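Local coordinates for protein acetylene hydratase (Pelobacter acetylenicus, PDB 2E7Z) that catalyses the hydration of acetylene to acetaldehyde, using a tungsten-bis(molybdopterin guanine dinucleotide) cofactor and a [4Fe-4S] cluster, at residues 60-65 / 452-457; 32-37 / 534-539; 596-601 / 718-723. All coordinates share one frame; numbering follows the deposited sequence.

Contact 1: 60-65 / 452-457; sequences LYPLKN and YVLPGD. With MGD (2-amino-5,6-dimercapto-7-methyl-3,7,8a,9-tetrahydro-8-oxa-1,3,9,10-tetraaza-anthracen-4-one guanosine dinucleotide), chain E.
Leu63 and Val453 face each other as a hydrogen-bonded antiparallel pair. Leu63 N donates to Val453 O at 2.9 Å and Val453 N returns the bond to Leu63 O, the first nearly straight (170° at the hydrogen) and both in the plane of the accepting carbonyl. The two short strand segments, 63-65 and 452-455, run at 171° with their axes 4.9 Å apart. Each carbonyl of this pair also receives a CA-H contact, Tyr452 CA lying 3.2 Å from Leu63 O and Pro62 CA lying somewhat farther from Val453 O.

Packing is tightest around Pro455. Its ring presses against the backbone of 60-62, with CB 3.5 Å from Leu60 C and CD 3.5 Å from Pro62 N, while the two proline rings meet through their CD atoms. Pro62 CB rests on Leu454 CD2, and Trp80 of helix 80-98 covers this buried patch.

Residues 60-65 form the looser side, less buried than Tyr452 to Pro455. From there Lys64 covers the buried tyrosine: its fully extended chain, CG anti to the backbone N (chi1 176°), runs alongside Tyr452 in the same direction, bringing CG to 3.7 Å from ring atom CE2. Both polar ends reach Glu86 OE1, Lys64 NZ by a salt bridge and Tyr452 OH by a hydrogen bond.

Beyond Pro455 the chain passes Gly456, whose CA is 3.9 Å from N2 of the guanine, to the cofactor-binding Asp457. The pairing thus belongs to the antiparallel side of a mixed sheet, with 75-77 outside 63-65, where 452-455 joins 63-65 to the parallel strands of a dinucleotide-binding domain of the molybdopterin oxidoreductase family.

Contact 2: 32-37 / 534-539; sequences EPHPTT and QYTYMS
This is a surface contact between an irregular loop, 32-37, and the start of strand 536-538 with the residue before it, held by ring and proline packing without a direct hydrogen bond across it: Tyr535 and Thr536 meet the loop that follows strand 25-29. His34 CD2 lies over one face of the Tyr535 ring, 3.6 Å from Tyr535 CG and displaced toward the rim. The planes are 44° apart and the centroids 4.8 Å, an oblique pairing.

The imidazole is fixed from its other end. With CG anti to the backbone N (chi1 -169°), it folds back so that ND1 accepts from both Thr36 N and Thr37 N, each at 3.0 Å and each tilted out of the ring plane. A water lying in the ring plane connects NE2, at 2.9 Å, to Tyr535 O, to which it donates.

Segment 534-539 enters strand 536-538, which pairs antiparallel with 474-476 in a two-stranded sheet; the contact sets the loop near the [4Fe-4S] cluster against the start of this antiparallel pair, whose strands are far apart in sequence. Asn476 of the partner strand hydrogen-bonds Thr36 OG1.

Pro35 lies against both Tyr535 and Thr536, its CD 3.6 Å from Tyr535 CD2 and its CG 3.3 Å from Thr536 OG1. Thr36 CG2 meets Thr536 CG2 by their methyls. On the solvent side, Glu32 CB approaches the Tyr535 ring at its edge, 3.3 Å from the hydroxyl OH.

Contact 3: 596-601 / 718-723; sequences LILFAG and GGILAK. With MGD (2-amino-5,6-dimercapto-7-methyl-3,7,8a,9-tetrahydro-8-oxa-1,3,9,10-tetraaza-anthracen-4-one guanosine dinucleotide), chain F.
Leu598 has CG anti to its own N (chi1 -175°), which lays its side chain beside that of Ile720, both pointing the same way, with CD2 3.9 Å from Ile720 CG2. In Ile597 CG1 lies beside the backbone N (chi1 -76°) and carries CD1 obliquely across Leu721 to within 3.6 Å of its CD2, while CG2, the branch anti to N, lies against Gly718 CA.

Four backbone hydrogen bonds join the two segments. Leu596 and Ala722 exchange two: Leu596 N to Ala722 O, and Ala722 N to Leu596 O at 2.7 Å. Next, Leu598 N donates to Ile720 O at 2.9 Å, and Gly718 N, from the corner before the strand, reaches Leu598 O with a more bent geometry at the hydrogen. Ile597 and Leu721 form the non-hydrogen-bonded pair in between.

Although this local register is antiparallel, the axes of the short segments 596-600 and 720-723 cross at 107°, and the chain turns a corner at Gly718 and Gly719, both with positive phi. The steep crossing is consistent with the double-psi beta-barrel clan to which the C-terminal dinucleotide-binding domain's family belongs. Strand 596-600 lies between 720-726 and the parallel strand 668-671, whose Ile669 and Ile671 pack against Leu596 and Leu598 respectively.

Strand 596-600 continues directly into the cofactor site. Phe599 turns away from 718-723 and presents one ring face to the C8 edge of the guanine, which stands nearly upright on it, CE1 3.2 Å from C8; its CZ and CE2 touch ribose C2'. Tyr215 also meets the Phe599 ring. Past Ala600, the carbonyl carbon of Gly601 comes to 3.6 Å from the diphosphate oxygen O2B. At the other end, Lys723 points away and forms a salt bridge with Glu593.

How the contacts relate
From the N terminus, the chain first passes 32-37, the opening side of contact 2, and then 60-65, the opening side of contact 1. Contact 1 closes at 452-457, and contact 2 only later at 534-539, so the loop of contact 1 lies wholly within that of contact 2. Contact 3 begins afterwards and closes a shorter loop, 596-601 to 718-723, in series with both. Contact 1 joins strand 63-65 to 452-455 within a mixed sheet, near one MGD, contact 3 pairs strands of the C-terminal domain beside the other, and contact 2 joins the N-terminal loop to a two-stranded sheet. Their centres lie 35 to 41 Å apart, with contacts 2 and 3 on opposite sides of the chain's centre.

Contact 1: 60-65 / 452-457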
loop_
_atom_site.group_PDB
_atom_site.type_symbol
_atom_site.label_atom_id
_atom_site.label_comp_id
_atom_site.label_asym_id
_atom_site.label_seq_id
_atom_site.Cartn_x
_atom_site.Cartn_y
_atom_site.Cartn_z
ATOM N N LEU A 60 -22.181 -13.816 4.049
ATOM C CA LEU A 60 -21.935 -14.599 5.253
ATOM C C LEU A 60 -21.813 -16.100 4.995
ATOM O O LEU A 60 -21.515 -16.875 5.917
ATOM C CB LEU A 60 -23.005 -14.314 6.318
ATOM C CG LEU A 60 -22.964 -12.927 6.939
ATOM C CD1 LEU A 60 -24.144 -12.838 7.954
ATOM C CD2 LEU A 60 -21.651 -12.590 7.607
ATOM N N TYR A 61 -22.032 -16.519 3.755
ATOM C CA TYR A 61 -22.008 -17.933 3.385
ATOM C C TYR A 61 -21.300 -18.087 2.050
ATOM O O TYR A 61 -21.403 -17.200 1.188
ATOM C CB TYR A 61 -23.436 -18.523 3.282
ATOM C CG TYR A 61 -24.191 -18.434 4.584
ATOM C CD1 TYR A 61 -24.900 -17.294 4.907
ATOM C CD2 TYR A 61 -24.165 -19.484 5.511
ATOM C CE1 TYR A 61 -25.571 -17.177 6.129
ATOM C CE2 TYR A 61 -24.850 -19.391 6.728
ATOM C CZ TYR A 61 -25.533 -18.235 7.018
ATOM O OH TYR A 61 -26.207 -18.131 8.211
ATOM N N PRO A 62 -20.605 -19.208 1.868
ATOM C CA PRO A 62 -19.996 -19.444 0.559
ATOM C C PRO A 62 -21.031 -19.430 -0.570
ATOM O O PRO A 62 -22.130 -19.996 -0.432
ATOM C CB PRO A 62 -19.389 -20.833 0.702
ATOM C CG PRO A 62 -19.077 -20.962 2.162
ATOM C CD PRO A 62 -20.254 -20.282 2.829
ATOM N N LEU A 63 -20.663 -18.773 -1.666
ATOM C CA LEU A 63 -21.506 -18.753 -2.870
ATOM C C LEU A 63 -20.767 -19.362 -4.039
ATOM O O LEU A 63 -19.604 -19.060 -4.265
ATOM C CB LEU A 63 -21.923 -17.328 -3.226
ATOM C CG LEU A 63 -22.722 -16.543 -2.201
ATOM C CD1 LEU A 63 -22.769 -15.099 -2.589
ATOM C CD2 LEU A 63 -24.149 -17.133 -2.127
ATOM N N LYS A 64 -21.428 -20.229 -4.780
ATOM C CA LYS A 64 -20.911 -20.789 -6.005
ATOM C C LYS A 64 -21.606 -20.148 -7.195
ATOM O O LYS A 64 -22.838 -19.993 -7.221
ATOM C CB LYS A 64 -21.175 -22.295 -6.019
ATOM C CG LYS A 64 -20.766 -22.969 -7.301
ATOM C CD LYS A 64 -20.947 -24.466 -7.264
ATOM C CE LYS A 64 -20.517 -25.059 -8.583
ATOM N NZ LYS A 64 -20.632 -26.534 -8.575
ATOM N N ASN A 65 -20.842 -19.762 -8.193
ATOM C CA ASN A 65 -21.451 -19.262 -9.400
ATOM C C ASN A 65 -21.973 -20.432 -10.209
ATOM O O ASN A 65 -21.228 -21.364 -10.541
ATOM C CB ASN A 65 -20.436 -18.454 -10.206
ATOM C CG ASN A 65 -21.096 -17.681 -11.285
ATOM O OD1 ASN A 65 -21.604 -18.264 -12.251
ATOM N ND2 ASN A 65 -21.164 -16.360 -11.116
ATOM N N TYR A 452 -16.283 -18.758 -6.977
ATOM C CA TYR A 452 -16.653 -18.939 -5.569
ATOM C C TYR A 452 -16.357 -17.680 -4.805
ATOM O O TYR A 452 -15.231 -17.124 -4.941
ATOM C CB TYR A 452 -15.869 -20.101 -4.898
ATOM C CG TYR A 452 -16.058 -21.422 -5.604
ATOM C CD1 TYR A 452 -15.235 -21.784 -6.671
ATOM C CD2 TYR A 452 -17.102 -22.284 -5.232
ATOM C CE1 TYR A 452 -15.406 -22.960 -7.360
ATOM C CE2 TYR A 452 -17.331 -23.466 -5.927
ATOM C CZ TYR A 452 -16.482 -23.784 -6.995
ATOM O OH TYR A 452 -16.696 -24.948 -7.696
ATOM N N VAL A 453 -17.338 -17.244 -4.009
ATOM C CA VAL A 453 -17.138 -16.117 -3.118
ATOM C C VAL A 453 -17.209 -16.678 -1.714
ATOM O O VAL A 453 -18.178 -17.362 -1.357
ATOM C CB VAL A 453 -18.173 -15.021 -3.356
ATOM C CG1 VAL A 453 -17.958 -13.830 -2.382
ATOM C CG2 VAL A 453 -18.097 -14.533 -4.808
ATOM N N LEU A 454 -16.157 -16.444 -0.936
ATOM C CA LEU A 454 -16.028 -17.035 0.394
ATOM C C LEU A 454 -16.093 -15.952 1.433
ATOM O O LEU A 454 -15.451 -14.942 1.296
ATOM C CB LEU A 454 -14.734 -17.833 0.531
ATOM C CG LEU A 454 -14.593 -18.961 -0.483
ATOM C CD1 LEU A 454 -13.235 -19.604 -0.266
ATOM C CD2 LEU A 454 -15.684 -19.994 -0.292
ATOM N N PRO A 455 -16.945 -16.132 2.462
ATOM C CA PRO A 455 -17.122 -15.073 3.448
ATOM C C PRO A 455 -16.030 -14.917 4.484
ATOM O O PRO A 455 -15.734 -15.844 5.247
ATOM C CB PRO A 455 -18.422 -15.485 4.149
ATOM C CG PRO A 455 -18.401 -16.986 4.092
ATOM C CD PRO A 455 -17.812 -17.301 2.722
ATOM N N GLY A 456 -15.454 -13.726 4.514
ATOM C CA GLY A 456 -14.433 -13.430 5.503
ATOM C C GLY A 456 -14.961 -12.854 6.803
ATOM O O GLY A 456 -15.993 -12.165 6.811
ATOM N N ASP A 457 -14.309 -13.160 7.916
ATOM C CA ASP A 457 -14.607 -12.495 9.169
ATOM C C ASP A 457 -14.263 -11.000 9.102
ATOM O O ASP A 457 -13.675 -10.515 8.139
ATOM C CB ASP A 457 -13.980 -13.210 10.385
ATOM C CG ASP A 457 -12.461 -13.214 10.385
ATOM O OD1 ASP A 457 -11.850 -12.606 9.505
ATOM O OD2 ASP A 457 -11.926 -13.836 11.330
HETATM P PB MGD E . -9.434 -2.550 -2.067
HETATM O O1B MGD E . -8.913 -2.646 -3.479
HETATM O O2B MGD E . -10.563 -1.638 -1.753
HETATM O O3B MGD E . -8.267 -2.152 -1.041
HETATM O O3A MGD E . -5.817 -2.015 -1.578
HETATM P PA MGD E . -6.866 -2.855 -0.685
HETATM O O1A MGD E . -6.677 -2.609 0.781
HETATM O O2A MGD E . -6.816 -4.253 -1.224
HETATM O "O5'" MGD E . -9.834 -4.054 -1.647
HETATM C "C5'" MGD E . -9.965 -4.375 -0.273
HETATM C "C4'" MGD E . -11.025 -5.455 -0.189
HETATM O "O4'" MGD E . -10.960 -6.011 1.133
HETATM C "C3'" MGD E . -12.452 -4.926 -0.295
HETATM O "O3'" MGD E . -13.125 -5.614 -1.363
HETATM C "C2'" MGD E . -13.120 -5.192 1.071
HETATM O "O2'" MGD E . -14.520 -5.534 1.043
HETATM C "C1'" MGD E . -12.297 -6.350 1.568
HETATM N N9 MGD E . -12.179 -6.492 3.027
HETATM C C8 MGD E . -12.043 -5.505 3.947
HETATM N N7 MGD E . -11.859 -6.018 5.174
HETATM C C5 MGD E . -11.802 -7.360 5.029
HETATM C C6 MGD E . -11.625 -8.511 5.897
HETATM O O6 MGD E . -11.446 -8.375 7.126
HETATM N N1 MGD E . -11.622 -9.713 5.297
HETATM C C2 MGD E . -11.865 -9.930 4.009
HETATM N N2 MGD E . -11.834 -11.209 3.535
HETATM N N3 MGD E . -12.044 -8.925 3.158
HETATM C C4 MGD E . -12.012 -7.660 3.625
HETATM C C10 MGD E . -5.299 -0.802 -1.030
HETATM C C11 MGD E . -4.099 -0.423 -1.871
HETATM O O11 MGD E . -4.621 -0.086 -3.155
HETATM C C12 MGD E . -3.381 0.752 -1.253
HETATM S S12 MGD E . -2.908 0.640 0.386
HETATM C C13 MGD E . -3.067 1.833 -1.986
HETATM S S13 MGD E . -2.372 3.226 -1.296
HETATM C C14 MGD E . -3.319 1.917 -3.460
HETATM N N15 MGD E . -4.381 2.857 -3.784
HETATM C C16 MGD E . -4.717 2.877 -5.106
HETATM C C17 MGD E . -5.195 4.068 -5.820
HETATM O O17 MGD E . -5.305 5.163 -5.226
HETATM N N18 MGD E . -5.493 3.937 -7.128
HETATM C C19 MGD E . -5.374 2.768 -7.807
HETATM N N19 MGD E . -5.697 2.699 -9.116
HETATM N N20 MGD E . -4.969 1.641 -7.206
HETATM C C21 MGD E . -4.628 1.646 -5.911
HETATM N N22 MGD E . -4.196 0.519 -5.340
HETATM C C23 MGD E . -3.646 0.515 -4.000
#

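Contact 2: 32-37 / 534-539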
loop_
_atom_site.group_PDB
_atom_site.type_symbol
_atom_site.label_atom_id
_atom_site.label_comp_id
_atom_site.label_asym_id
_atom_site.label_seq_id
_atom_site.Cartn_x
_atom_site.Cartn_y
_atom_site.Cartn_z
ATOM N N GLU A 32 -8.233 4.585 27.956
ATOM C CA GLU A 32 -7.011 4.425 28.728
ATOM C C GLU A 32 -5.820 4.973 27.958
ATOM O O GLU A 32 -5.865 5.036 26.729
ATOM C CB GLU A 32 -6.763 2.941 29.028
ATOM C CG GLU A 32 -7.862 2.302 29.857
ATOM C CD GLU A 32 -7.831 2.749 31.301
ATOM O OE1 GLU A 32 -6.766 3.216 31.772
ATOM O OE2 GLU A 32 -8.880 2.633 31.967
ATOM N N PRO A 33 -4.747 5.361 28.668
ATOM C CA PRO A 33 -3.535 5.821 27.987
ATOM C C PRO A 33 -2.844 4.675 27.235
ATOM O O PRO A 33 -2.222 3.805 27.845
ATOM C CB PRO A 33 -2.672 6.363 29.128
ATOM C CG PRO A 33 -3.190 5.637 30.365
ATOM C CD PRO A 33 -4.634 5.429 30.144
ATOM N N HIS A 34 -2.973 4.682 25.914
ATOM C CA HIS A 34 -2.415 3.611 25.090
ATOM C C HIS A 34 -0.959 3.920 24.703
ATOM O O HIS A 34 -0.617 5.096 24.448
ATOM C CB HIS A 34 -3.270 3.386 23.845
ATOM C CG HIS A 34 -2.919 2.132 23.097
ATOM N ND1 HIS A 34 -1.966 2.107 22.106
ATOM C CD2 HIS A 34 -3.373 0.860 23.214
ATOM C CE1 HIS A 34 -1.849 0.876 21.636
ATOM N NE2 HIS A 34 -2.689 0.099 22.296
ATOM N N PRO A 35 -0.088 2.893 24.683
ATOM C CA PRO A 35 1.334 3.124 24.376
ATOM C C PRO A 35 1.624 3.717 23.001
ATOM O O PRO A 35 2.657 4.367 22.835
ATOM C CB PRO A 35 1.956 1.728 24.487
ATOM C CG PRO A 35 1.043 0.990 25.396
ATOM C CD PRO A 35 -0.333 1.486 25.052
ATOM N N THR A 36 0.747 3.480 22.024
ATOM C CA THR A 36 1.018 3.940 20.652
ATOM C C THR A 36 -0.069 4.819 20.072
ATOM O O THR A 36 0.237 5.732 19.305
ATOM C CB THR A 36 1.281 2.787 19.651
ATOM O OG1 THR A 36 0.044 2.143 19.323
ATOM C CG2 THR A 36 2.305 1.761 20.191
ATOM N N THR A 37 -1.327 4.557 20.421
ATOM C CA THR A 37 -2.455 5.314 19.880
ATOM C C THR A 37 -2.801 6.468 20.826
ATOM O O THR A 37 -3.240 6.238 21.949
ATOM C CB THR A 37 -3.687 4.403 19.690
ATOM O OG1 THR A 37 -3.342 3.329 18.795
ATOM C CG2 THR A 37 -4.855 5.182 19.119
ATOM N N GLN A 534 -1.852 -7.335 27.626
ATOM C CA GLN A 534 -1.012 -6.164 27.497
ATOM C C GLN A 534 -1.245 -5.541 26.136
ATOM O O GLN A 534 -1.373 -6.256 25.140
ATOM C CB GLN A 534 0.435 -6.597 27.629
ATOM C CG GLN A 534 1.423 -5.444 27.502
ATOM C CD GLN A 534 2.846 -5.815 27.902
ATOM O OE1 GLN A 534 3.070 -6.422 28.947
ATOM N NE2 GLN A 534 3.817 -5.420 27.087
ATOM N N TYR A 535 -1.330 -4.211 26.098
ATOM C CA TYR A 535 -1.636 -3.508 24.857
ATOM C C TYR A 535 -0.603 -3.685 23.761
ATOM O O TYR A 535 -0.954 -3.906 22.599
ATOM C CB TYR A 535 -1.752 -2.003 25.082
ATOM C CG TYR A 535 -2.974 -1.541 25.808
ATOM C CD1 TYR A 535 -4.226 -2.072 25.530
ATOM C CD2 TYR A 535 -2.882 -0.496 26.719
ATOM C CE1 TYR A 535 -5.370 -1.596 26.196
ATOM C CE2 TYR A 535 -3.990 -0.017 27.374
ATOM C CZ TYR A 535 -5.241 -0.564 27.118
ATOM O OH TYR A 535 -6.371 -0.104 27.770
ATOM N N THR A 536 0.672 -3.518 24.122
ATOM C CA THR A 536 1.728 -3.341 23.122
ATOM C C THR A 536 2.993 -4.064 23.530
ATOM O O THR A 536 3.397 -3.977 24.688
ATOM C CB THR A 536 2.081 -1.837 23.022
ATOM O OG1 THR A 536 0.880 -1.088 22.798
ATOM C CG2 THR A 536 3.119 -1.568 21.913
ATOM N N TYR A 537 3.633 -4.722 22.566
ATOM C CA TYR A 537 4.914 -5.361 22.783
ATOM C C TYR A 537 5.948 -4.759 21.852
ATOM O O TYR A 537 5.834 -4.886 20.630
ATOM C CB TYR A 537 4.800 -6.857 22.521
ATOM C CG TYR A 537 3.901 -7.558 23.513
ATOM C CD1 TYR A 537 2.534 -7.669 23.294
ATOM C CD2 TYR A 537 4.427 -8.124 24.669
ATOM C CE1 TYR A 537 1.709 -8.330 24.212
ATOM C CE2 TYR A 537 3.631 -8.789 25.583
ATOM C CZ TYR A 537 2.278 -8.887 25.355
ATOM O OH TYR A 537 1.504 -9.557 26.277
ATOM N N MET A 538 6.953 -4.100 22.433
ATOM C CA MET A 538 8.015 -3.501 21.641
ATOM C C MET A 538 9.050 -4.536 21.250
ATOM O O MET A 538 9.365 -5.432 22.038
ATOM C CB MET A 538 8.708 -2.371 22.427
ATOM C CG MET A 538 7.764 -1.261 22.905
ATOM S SD MET A 538 6.804 -0.437 21.606
ATOM C CE MET A 538 8.104 -0.008 20.449
ATOM N N SER A 539 9.584 -4.405 20.040
ATOM C CA SER A 539 10.659 -5.267 19.571
ATOM C C SER A 539 12.015 -4.656 19.908
ATOM O O SER A 539 12.180 -3.426 19.903
ATOM C CB SER A 539 10.601 -5.429 18.049
ATOM O OG SER A 539 11.568 -6.361 17.602
HETATM O O HOH W 1 -3.296 -2.719 21.813
#

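Contact 3: 596-601 / 718-723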
loop_
_atom_site.group_PDB
_atom_site.type_symbol
_atom_site.label_atom_id
_atom_site.label_comp_id
_atom_site.label_asym_id
_atom_site.label_seq_id
_atom_site.Cartn_x
_atom_site.Cartn_y
_atom_site.Cartn_z
ATOM N N LEU A 596 -5.342 19.102 -18.835
ATOM C CA LEU A 596 -5.284 18.970 -17.367
ATOM C C LEU A 596 -4.249 17.953 -16.933
ATOM O O LEU A 596 -4.189 16.887 -17.509
ATOM C CB LEU A 596 -6.642 18.555 -16.812
ATOM C CG LEU A 596 -7.847 19.427 -17.183
ATOM C CD1 LEU A 596 -9.158 18.714 -16.896
ATOM C CD2 LEU A 596 -7.795 20.777 -16.454
ATOM N N ILE A 597 -3.440 18.281 -15.927
ATOM C CA ILE A 597 -2.551 17.298 -15.296
ATOM C C ILE A 597 -3.356 16.488 -14.271
ATOM O O ILE A 597 -4.056 17.059 -13.437
ATOM C CB ILE A 597 -1.294 17.985 -14.669
ATOM C CG1 ILE A 597 -0.292 18.375 -15.783
ATOM C CG2 ILE A 597 -0.639 17.123 -13.596
ATOM C CD1 ILE A 597 0.421 17.203 -16.476
ATOM N N LEU A 598 -3.267 15.157 -14.359
ATOM C CA LEU A 598 -4.065 14.271 -13.522
ATOM C C LEU A 598 -3.439 13.920 -12.189
ATOM O O LEU A 598 -2.255 13.621 -12.101
ATOM C CB LEU A 598 -4.299 12.951 -14.263
ATOM C CG LEU A 598 -5.221 11.916 -13.596
ATOM C CD1 LEU A 598 -6.663 12.378 -13.708
ATOM C CD2 LEU A 598 -5.021 10.554 -14.260
ATOM N N PHE A 599 -4.300 13.921 -11.175
ATOM C CA PHE A 599 -4.010 13.363 -9.862
ATOM C C PHE A 599 -5.117 12.339 -9.543
ATOM O O PHE A 599 -6.260 12.719 -9.365
ATOM C CB PHE A 599 -3.977 14.538 -8.845
ATOM C CG PHE A 599 -4.234 14.138 -7.413
ATOM C CD1 PHE A 599 -3.738 12.941 -6.903
ATOM C CD2 PHE A 599 -4.918 15.009 -6.548
ATOM C CE1 PHE A 599 -3.971 12.572 -5.594
ATOM C CE2 PHE A 599 -5.160 14.638 -5.224
ATOM C CZ PHE A 599 -4.671 13.416 -4.755
ATOM N N ALA A 600 -4.784 11.046 -9.489
ATOM C CA ALA A 600 -5.745 10.027 -9.043
ATOM C C ALA A 600 -5.502 9.715 -7.576
ATOM O O ALA A 600 -4.405 9.311 -7.216
ATOM C CB ALA A 600 -5.582 8.746 -9.879
ATOM N N GLY A 601 -6.520 9.924 -6.736
ATOM C CA GLY A 601 -6.369 9.712 -5.310
ATOM C C GLY A 601 -7.211 10.696 -4.521
ATOM O O GLY A 601 -8.299 11.083 -4.956
ATOM N N GLY A 718 0.394 13.164 -11.051
ATOM C CA GLY A 718 1.056 13.957 -12.079
ATOM C C GLY A 718 1.409 13.056 -13.250
ATOM O O GLY A 718 1.118 11.860 -13.230
ATOM N N GLY A 719 2.019 13.631 -14.275
ATOM C CA GLY A 719 2.664 12.838 -15.322
ATOM C C GLY A 719 1.738 12.244 -16.351
ATOM O O GLY A 719 2.175 11.491 -17.222
ATOM N N ILE A 720 0.473 12.618 -16.255
ATOM C CA ILE A 720 -0.577 12.152 -17.169
ATOM C C ILE A 720 -1.443 13.358 -17.499
ATOM O O ILE A 720 -1.766 14.144 -16.614
ATOM C CB ILE A 720 -1.479 11.066 -16.514
ATOM C CG1 ILE A 720 -0.720 9.758 -16.268
ATOM C CG2 ILE A 720 -2.709 10.773 -17.359
ATOM C CD1 ILE A 720 -1.569 8.814 -15.378
ATOM N N LEU A 721 -1.826 13.492 -18.764
ATOM C CA LEU A 721 -2.730 14.542 -19.189
ATOM C C LEU A 721 -4.149 14.002 -19.323
ATOM O O LEU A 721 -4.376 12.808 -19.640
ATOM C CB LEU A 721 -2.238 15.161 -20.505
ATOM C CG LEU A 721 -0.902 15.917 -20.420
ATOM C CD1 LEU A 721 -0.254 16.035 -21.801
ATOM C CD2 LEU A 721 -1.075 17.292 -19.753
ATOM N N ALA A 722 -5.105 14.887 -19.073
ATOM C CA ALA A 722 -6.524 14.560 -19.118
ATOM C C ALA A 722 -7.365 15.695 -19.703
ATOM O O ALA A 722 -6.967 16.873 -19.677
ATOM C CB ALA A 722 -7.030 14.199 -17.731
ATOM N N LYS A 723 -8.537 15.321 -20.208
ATOM C CA LYS A 723 -9.562 16.293 -20.579
ATOM C C LYS A 723 -10.827 16.013 -19.782
ATOM O O LYS A 723 -11.049 14.879 -19.323
ATOM C CB LYS A 723 -9.874 16.233 -22.076
ATOM C CG LYS A 723 -10.437 14.889 -22.542
ATOM C CD LYS A 723 -10.937 14.934 -23.981
ATOM C CE LYS A 723 -9.820 14.719 -24.949
ATOM N NZ LYS A 723 -10.308 14.276 -26.303
HETATM P PB MGD F . -4.620 11.341 -0.549
HETATM O O1B MGD F . -5.701 11.735 0.423
HETATM O O2B MGD F . -4.997 10.501 -1.736
HETATM O O3B MGD F . -3.446 10.551 0.216
HETATM O O3A MGD F . -2.976 9.351 2.343
HETATM P PA MGD F . -2.816 10.795 1.672
HETATM O O1A MGD F . -1.347 11.015 1.411
HETATM O O2A MGD F . -3.565 11.792 2.535
HETATM O "O5'" MGD F . -3.909 12.685 -1.083
HETATM C "C5'" MGD F . -3.471 13.598 -0.094
HETATM C "C4'" MGD F . -2.765 14.764 -0.761
HETATM O "O4'" MGD F . -1.742 14.278 -1.638
HETATM C "C3'" MGD F . -3.732 15.585 -1.609
HETATM O "O3'" MGD F . -3.926 16.859 -0.992
HETATM C "C2'" MGD F . -3.049 15.720 -2.952
HETATM O "O2'" MGD F . -3.067 17.041 -3.490
HETATM C "C1'" MGD F . -1.625 15.292 -2.617
HETATM N N9 MGD F . -0.844 14.872 -3.797
HETATM C C8 MGD F . -1.277 14.222 -4.894
HETATM N N7 MGD F . -0.273 13.994 -5.778
HETATM C C5 MGD F . 0.840 14.546 -5.234
HETATM C C6 MGD F . 2.262 14.686 -5.613
HETATM O O6 MGD F . 2.674 14.265 -6.716
HETATM N N1 MGD F . 3.086 15.298 -4.749
HETATM C C2 MGD F . 2.678 15.785 -3.559
HETATM N N2 MGD F . 3.584 16.377 -2.743
HETATM N N3 MGD F . 1.383 15.687 -3.144
HETATM C C4 MGD F . 0.460 15.098 -3.926
HETATM C C10 MGD F . -2.802 8.105 1.670
HETATM C C11 MGD F . -3.228 7.082 2.720
HETATM O O11 MGD F . -4.519 7.448 3.235
HETATM C C12 MGD F . -3.239 5.657 2.204
HETATM S S12 MGD F . -2.084 5.143 1.076
HETATM C C13 MGD F . -4.155 4.771 2.629
HETATM S S13 MGD F . -4.102 3.119 2.214
HETATM C C14 MGD F . -5.310 5.204 3.472
HETATM N N15 MGD F . -6.499 5.387 2.650
HETATM C C16 MGD F . -7.549 6.032 3.205
HETATM C C17 MGD F . -8.927 5.959 2.673
HETATM O O17 MGD F . -9.189 5.287 1.648
HETATM N N18 MGD F . -9.885 6.649 3.317
HETATM C C19 MGD F . -9.638 7.403 4.410
HETATM N N19 MGD F . -10.666 8.052 4.996
HETATM N N20 MGD F . -8.398 7.525 4.949
HETATM C C21 MGD F . -7.350 6.881 4.397
HETATM N N22 MGD F . -6.120 7.008 4.922
HETATM C C23 MGD F . -4.965 6.507 4.206
#